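AB hydrolase-1 domain-containing protein (Streptococcus mutans, PDB 4L9A) is an alpha/beta hydrolase, probably acting as a carboxylesterase that cleaves ester bonds. Local coordinates at residues Pro78-Ser86 / Gly197-Val208. Sequence-based numbering, arbitrary orientation.
Sequences PNSGYSPVS and GYDYCQRQLNDV
Water 1 ties the two segments together: it donates to Tyr-82 O, 2.6 Å away, and its oxygen lies 2.7 Å from Tyr-200 OH, at the edge of that ring. No direct hydrogen bond joins loop and helix, so apart from this bridge the contact is made by packing. The Tyr-200 ring sits between two groups. Tyr-82 CD1 comes down over one face, 3.3 Å from Tyr-200 CD1 and offset toward the rim, with the two planes inclined at 41°; over the opposite face lies the amide nitrogen NE2 of Gln-204, one helical turn on, brought back there by a bend at chi2 (-54°). Beyond the rings, Tyr-82 OH reaches the bare backbone of the helix at Gly-197 CA, 3.4 Å away, and Tyr-34 meets the Tyr-82 ring as well.

In the alpha/beta hydrolase fold seen here, the loop following strand 71-75 runs toward helix 93-106 and is covered by helix 188-206, part of the helical insertion between strands 134-141 and 235-239, a position consistent with the cap of related hydrolases. A type II' turn from Ser-80 to Ser-83, with Gly-81 at its second position, brings the loop close to this helix. Cys-201 faces the turn: with SG anti to the backbone N (chi1 180°), the sulfur lies 3.5 Å from Ser-80 CA, while CB packs against Gly-81 O. Farther along, Val-85 CG1 rests on Leu-205 CD2 at 3.7 Å and on Gln-204 CB, and its CG2 meets Val-208 CG2. Leu-205 CD2 also touches Asn-79 OD1, whose amide is held by two bonds to the backbone of Ser-86: OD1 accepts from Ser-86 N, and ND2 donates to Ser-86 O at 2.9 Å and also to Ile-216 O.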
ATOM      1  N   PRO A  78       5.198  10.840   1.374  1.00 21.79           N
ATOM      2  CA  PRO A  78       5.106  12.236   1.814  1.00 26.82           C
ATOM      3  C   PRO A  78       3.669  12.569   2.199  1.00 27.90           C
ATOM      4  O   PRO A  78       2.722  11.993   1.636  1.00 23.58           O
ATOM      5  CB  PRO A  78       5.515  13.017   0.558  1.00 26.68           C
ATOM      6  CG  PRO A  78       6.460  12.093  -0.139  1.00 21.98           C
ATOM      7  CD  PRO A  78       5.903  10.709   0.088  1.00 17.37           C
ATOM      8  N   ASN A  79       3.505  13.486   3.147  1.00 19.94           N
ATOM      9  CA  ASN A  79       2.176  13.918   3.575  1.00 29.10           C
ATOM     10  C   ASN A  79       1.298  12.810   4.162  1.00 26.24           C
ATOM     11  O   ASN A  79       0.059  12.898   4.149  1.00 22.61           O
ATOM     12  CB  ASN A  79       1.432  14.590   2.421  1.00 24.85           C
ATOM     13  CG  ASN A  79       2.126  15.847   1.940  1.00 24.38           C
ATOM     14  OD1 ASN A  79       2.631  16.646   2.737  1.00 26.31           O
ATOM     15  ND2 ASN A  79       2.147  16.037   0.625  1.00 22.92           N
ATOM     16  N   SER A  80       1.930  11.765   4.671  1.00 18.48           N
ATOM     17  CA  SER A  80       1.186  10.716   5.351  1.00 19.50           C
ATOM     18  C   SER A  80       1.942  10.191   6.551  1.00 20.75           C
ATOM     19  O   SER A  80       3.174  10.215   6.577  1.00 23.59           O
ATOM     20  CB  SER A  80       0.906   9.555   4.395  1.00 31.83           C
ATOM     21  OG  SER A  80       2.048   8.735   4.286  1.00 36.77           O
ATOM     22  N   GLY A  81       1.207   9.690   7.536  1.00 20.02           N
ATOM     23  CA  GLY A  81       1.841   9.054   8.668  1.00 15.71           C
ATOM     24  C   GLY A  81       2.881   9.978   9.276  1.00 22.10           C
ATOM     25  O   GLY A  81       2.592  11.138   9.549  1.00 18.88           O
ATOM     26  N   TYR A  82       4.094   9.478   9.480  1.00 20.55           N
ATOM     27  CA  TYR A  82       5.107  10.299  10.124  1.00 21.41           C
ATOM     28  C   TYR A  82       6.137  10.829   9.130  1.00 22.59           C
ATOM     29  O   TYR A  82       7.126  11.432   9.536  1.00 22.83           O
ATOM     30  CB  TYR A  82       5.788   9.544  11.272  1.00 24.57           C
ATOM     31  CG  TYR A  82       4.839   9.165  12.390  1.00 29.27           C
ATOM     32  CD1 TYR A  82       4.475  10.088  13.370  1.00 26.02           C
ATOM     33  CD2 TYR A  82       4.317   7.882  12.473  1.00 23.70           C
ATOM     34  CE1 TYR A  82       3.604   9.742  14.391  1.00 30.73           C
ATOM     35  CE2 TYR A  82       3.450   7.528  13.499  1.00 27.59           C
ATOM     36  CZ  TYR A  82       3.092   8.462  14.449  1.00 26.31           C
ATOM     37  OH  TYR A  82       2.218   8.101  15.465  1.00 23.48           O
ATOM     38  N   SER A  83       5.934  10.602   7.834  1.00 20.95           N
ATOM     39  CA  SER A  83       6.809  11.274   6.868  1.00 18.92           C
ATOM     40  C   SER A  83       6.514  12.769   6.875  1.00 22.69           C
ATOM     41  O   SER A  83       5.444  13.187   7.308  1.00 23.41           O
ATOM     42  CB  SER A  83       6.680  10.684   5.466  1.00 17.89           C
ATOM     43  OG  SER A  83       7.479   9.510   5.350  1.00 20.54           O
ATOM     44  N   PRO A  84       7.469  13.586   6.408  1.00 21.23           N
ATOM     45  CA  PRO A  84       7.256  15.035   6.458  1.00 22.27           C
ATOM     46  C   PRO A  84       6.142  15.496   5.514  1.00 26.06           C
ATOM     47  O   PRO A  84       5.810  14.819   4.520  1.00 21.22           O
ATOM     48  CB  PRO A  84       8.604  15.608   5.987  1.00 20.77           C
ATOM     49  CG  PRO A  84       9.607  14.510   6.231  1.00 19.58           C
ATOM     50  CD  PRO A  84       8.820  13.240   5.935  1.00 18.75           C
ATOM     51  N   VAL A  85       5.549  16.639   5.829  1.00 21.24           N
ATOM     52  CA  VAL A  85       4.660  17.275   4.869  1.00 23.06           C
ATOM     53  C   VAL A  85       5.479  18.189   3.958  1.00 27.59           C
ATOM     54  O   VAL A  85       6.430  18.844   4.401  1.00 27.39           O
ATOM     55  CB  VAL A  85       3.495  18.040   5.535  1.00 25.78           C
ATOM     56  CG1 VAL A  85       2.645  17.088   6.387  1.00 21.57           C
ATOM     57  CG2 VAL A  85       4.008  19.185   6.370  1.00 27.97           C
ATOM     58  N   SER A  86       5.115  18.201   2.678  1.00 25.38           N
ATOM     59  CA  SER A  86       5.782  19.015   1.674  1.00 25.51           C
ATOM     60  C   SER A  86       4.907  19.055   0.419  1.00 31.26           C
ATOM     61  O   SER A  86       4.114  18.137   0.171  1.00 26.51           O
ATOM     62  CB  SER A  86       7.156  18.432   1.327  1.00 23.78           C
ATOM     63  OG  SER A  86       7.030  17.144   0.738  1.00 27.12           O
ATOM     64  N   GLY A 197      -1.144   8.251  14.579  1.00 26.74           N
ATOM     65  CA  GLY A 197      -0.444   8.602  13.353  1.00 24.54           C
ATOM     66  C   GLY A 197      -1.272   9.474  12.418  1.00 30.50           C
ATOM     67  O   GLY A 197      -0.786  10.472  11.873  1.00 23.97           O
ATOM     68  N   TYR A 198      -2.527   9.086  12.217  1.00 23.16           N
ATOM     69  CA  TYR A 198      -3.458   9.903  11.447  1.00 25.02           C
ATOM     70  C   TYR A 198      -3.491  11.332  11.974  1.00 25.12           C
ATOM     71  O   TYR A 198      -3.365  12.295  11.215  1.00 26.82           O
ATOM     72  CB  TYR A 198      -4.868   9.308  11.529  1.00 31.28           C
ATOM     73  CG  TYR A 198      -5.887  10.050  10.696  1.00 31.07           C
ATOM     74  CD1 TYR A 198      -6.450  11.230  11.148  1.00 32.65           C
ATOM     75  CD2 TYR A 198      -6.276   9.568   9.453  1.00 31.79           C
ATOM     76  CE1 TYR A 198      -7.376  11.911  10.386  1.00 30.53           C
ATOM     77  CE2 TYR A 198      -7.198  10.238   8.686  1.00 30.64           C
ATOM     78  CZ  TYR A 198      -7.746  11.406   9.156  1.00 31.06           C
ATOM     79  OH  TYR A 198      -8.670  12.080   8.400  1.00 33.68           O
ATOM     80  N   ASP A 199      -3.698  11.462  13.278  1.00 24.63           N
ATOM     81  CA  ASP A 199      -3.892  12.764  13.897  1.00 28.63           C
ATOM     82  C   ASP A 199      -2.597  13.601  13.852  1.00 33.02           C
ATOM     83  O   ASP A 199      -2.641  14.828  13.735  1.00 28.33           O
ATOM     84  CB  ASP A 199      -4.368  12.606  15.343  1.00 35.48           C
ATOM     85  CG  ASP A 199      -5.780  12.029  15.445  1.00 38.94           C
ATOM     86  OD1 ASP A 199      -6.542  12.102  14.458  1.00 36.04           O
ATOM     87  OD2 ASP A 199      -6.133  11.519  16.531  1.00 36.66           O
ATOM     88  N   TYR A 200      -1.452  12.935  13.965  1.00 30.07           N
ATOM     89  CA  TYR A 200      -0.170  13.628  13.889  1.00 32.96           C
ATOM     90  C   TYR A 200      -0.011  14.170  12.475  1.00 32.11           C
ATOM     91  O   TYR A 200       0.311  15.334  12.278  1.00 30.61           O
ATOM     92  CB  TYR A 200       0.970  12.672  14.216  1.00 33.82           C
ATOM     93  CG  TYR A 200       2.343  13.188  13.851  1.00 33.23           C
ATOM     94  CD1 TYR A 200       2.896  12.928  12.599  1.00 31.38           C
ATOM     95  CD2 TYR A 200       3.094  13.927  14.763  1.00 41.97           C
ATOM     96  CE1 TYR A 200       4.154  13.389  12.264  1.00 32.42           C
ATOM     97  CE2 TYR A 200       4.353  14.397  14.440  1.00 39.71           C
ATOM     98  CZ  TYR A 200       4.879  14.125  13.197  1.00 37.23           C
ATOM     99  OH  TYR A 200       6.129  14.593  12.878  1.00 34.55           O
ATOM    100  N   CYS A 201      -0.256  13.311  11.490  1.00 23.12           N
ATOM    101  CA  CYS A 201      -0.197  13.721  10.092  1.00 22.56           C
ATOM    102  C   CYS A 201      -1.124  14.916   9.797  1.00 26.24           C
ATOM    103  O   CYS A 201      -0.708  15.920   9.202  1.00 25.85           O
ATOM    104  CB  CYS A 201      -0.568  12.543   9.185  1.00 20.02           C
ATOM    105  SG  CYS A 201      -0.528  12.975   7.449  1.00 24.22           S
ATOM    106  N   GLN A 202      -2.386  14.809  10.204  1.00 26.07           N
ATOM    107  CA  GLN A 202      -3.343  15.883   9.940  1.00 23.16           C
ATOM    108  C   GLN A 202      -2.927  17.189  10.603  1.00 26.28           C
ATOM    109  O   GLN A 202      -3.101  18.275  10.043  1.00 28.13           O
ATOM    110  CB  GLN A 202      -4.746  15.498  10.409  1.00 26.05           C
ATOM    111  CG  GLN A 202      -5.756  16.656  10.297  1.00 33.31           C
ATOM    112  CD  GLN A 202      -6.110  16.973   8.847  1.00 40.64           C
ATOM    113  OE1 GLN A 202      -5.526  17.865   8.221  1.00 36.85           O
ATOM    114  NE2 GLN A 202      -7.071  16.235   8.307  1.00 34.50           N
ATOM    115  N   ARG A 203      -2.378  17.079  11.803  1.00 24.05           N
ATOM    116  CA  ARG A 203      -1.867  18.247  12.497  1.00 25.76           C
ATOM    117  C   ARG A 203      -0.769  18.937  11.673  1.00 32.49           C
ATOM    118  O   ARG A 203      -0.821  20.149  11.459  1.00 31.71           O
ATOM    119  CB  ARG A 203      -1.357  17.847  13.879  1.00 34.78           C
ATOM    120  CG  ARG A 203      -0.784  18.992  14.695  1.00 54.95           C
ATOM    121  CD  ARG A 203      -0.592  18.591  16.155  1.00 68.56           C
ATOM    122  NE  ARG A 203       0.189  17.360  16.331  1.00 76.11           N
ATOM    123  CZ  ARG A 203      -0.331  16.173  16.650  1.00 78.73           C
ATOM    124  NH1 ARG A 203      -1.640  16.039  16.829  1.00 80.93           N
ATOM    125  NH2 ARG A 203       0.461  15.116  16.792  1.00 75.78           N
ATOM    126  N   GLN A 204       0.222  18.176  11.214  1.00 29.36           N
ATOM    127  CA  GLN A 204       1.271  18.758  10.376  1.00 32.92           C
ATOM    128  C   GLN A 204       0.673  19.331   9.074  1.00 29.01           C
ATOM    129  O   GLN A 204       1.074  20.395   8.608  1.00 26.80           O
ATOM    130  CB  GLN A 204       2.364  17.724  10.052  1.00 31.68           C
ATOM    131  CG  GLN A 204       2.876  16.924  11.254  1.00 36.64           C
ATOM    132  CD  GLN A 204       3.350  17.801  12.407  1.00 47.32           C
ATOM    133  OE1 GLN A 204       4.042  18.803  12.203  1.00 39.22           O
ATOM    134  NE2 GLN A 204       2.968  17.429  13.630  1.00 51.00           N
ATOM    135  N   LEU A 205      -0.287  18.626   8.490  1.00 26.52           N
ATOM    136  CA  LEU A 205      -0.917  19.090   7.255  1.00 25.04           C
ATOM    137  C   LEU A 205      -1.672  20.397   7.417  1.00 28.95           C
ATOM    138  O   LEU A 205      -1.821  21.144   6.456  1.00 30.73           O
ATOM    139  CB  LEU A 205      -1.836  18.020   6.667  1.00 26.77           C
ATOM    140  CG  LEU A 205      -1.101  16.921   5.895  1.00 25.80           C
ATOM    141  CD1 LEU A 205      -2.047  15.738   5.646  1.00 22.60           C
ATOM    142  CD2 LEU A 205      -0.551  17.449   4.578  1.00 25.28           C
ATOM    143  N   ASN A 206      -2.144  20.682   8.627  1.00 30.72           N
ATOM    144  CA  ASN A 206      -2.836  21.939   8.877  1.00 29.44           C
ATOM    145  C   ASN A 206      -1.979  23.145   8.471  1.00 37.51           C
ATOM    146  O   ASN A 206      -2.503  24.190   8.077  1.00 32.68           O
ATOM    147  CB  ASN A 206      -3.241  22.058  10.359  1.00 35.14           C
ATOM    148  CG  ASN A 206      -4.404  21.147  10.723  1.00 39.04           C
ATOM    149  OD1 ASN A 206      -5.128  20.677   9.847  1.00 40.99           O
ATOM    150  ND2 ASN A 206      -4.593  20.903  12.021  1.00 37.83           N
ATOM    151  N   ASP A 207      -0.660  22.996   8.576  1.00 33.22           N
ATOM    152  CA  ASP A 207       0.245  24.106   8.303  1.00 34.69           C
ATOM    153  C   ASP A 207       0.312  24.443   6.822  1.00 33.66           C
ATOM    154  O   ASP A 207       0.524  25.592   6.466  1.00 36.33           O
ATOM    155  CB  ASP A 207       1.667  23.806   8.800  1.00 36.71           C
ATOM    156  CG  ASP A 207       1.760  23.736  10.305  1.00 35.25           C
ATOM    157  OD1 ASP A 207       0.956  24.406  10.974  1.00 36.57           O
ATOM    158  OD2 ASP A 207       2.639  23.015  10.818  1.00 31.58           O
ATOM    159  N   VAL A 208       0.156  23.446   5.956  1.00 28.32           N
ATOM    160  CA  VAL A 208       0.365  23.679   4.524  1.00 33.61           C
ATOM    161  C   VAL A 208      -0.831  23.457   3.583  1.00 40.22           C
ATOM    162  O   VAL A 208      -0.870  24.020   2.487  1.00 40.24           O
ATOM    163  CB  VAL A 208       1.525  22.819   3.999  1.00 34.59           C
ATOM    164  CG1 VAL A 208       2.814  23.246   4.648  1.00 36.91           C
ATOM    165  CG2 VAL A 208       1.247  21.347   4.250  1.00 31.59           C
TER
HETATM  166  O   HOH W   1       7.112  13.870  10.506  1.00 30.36           O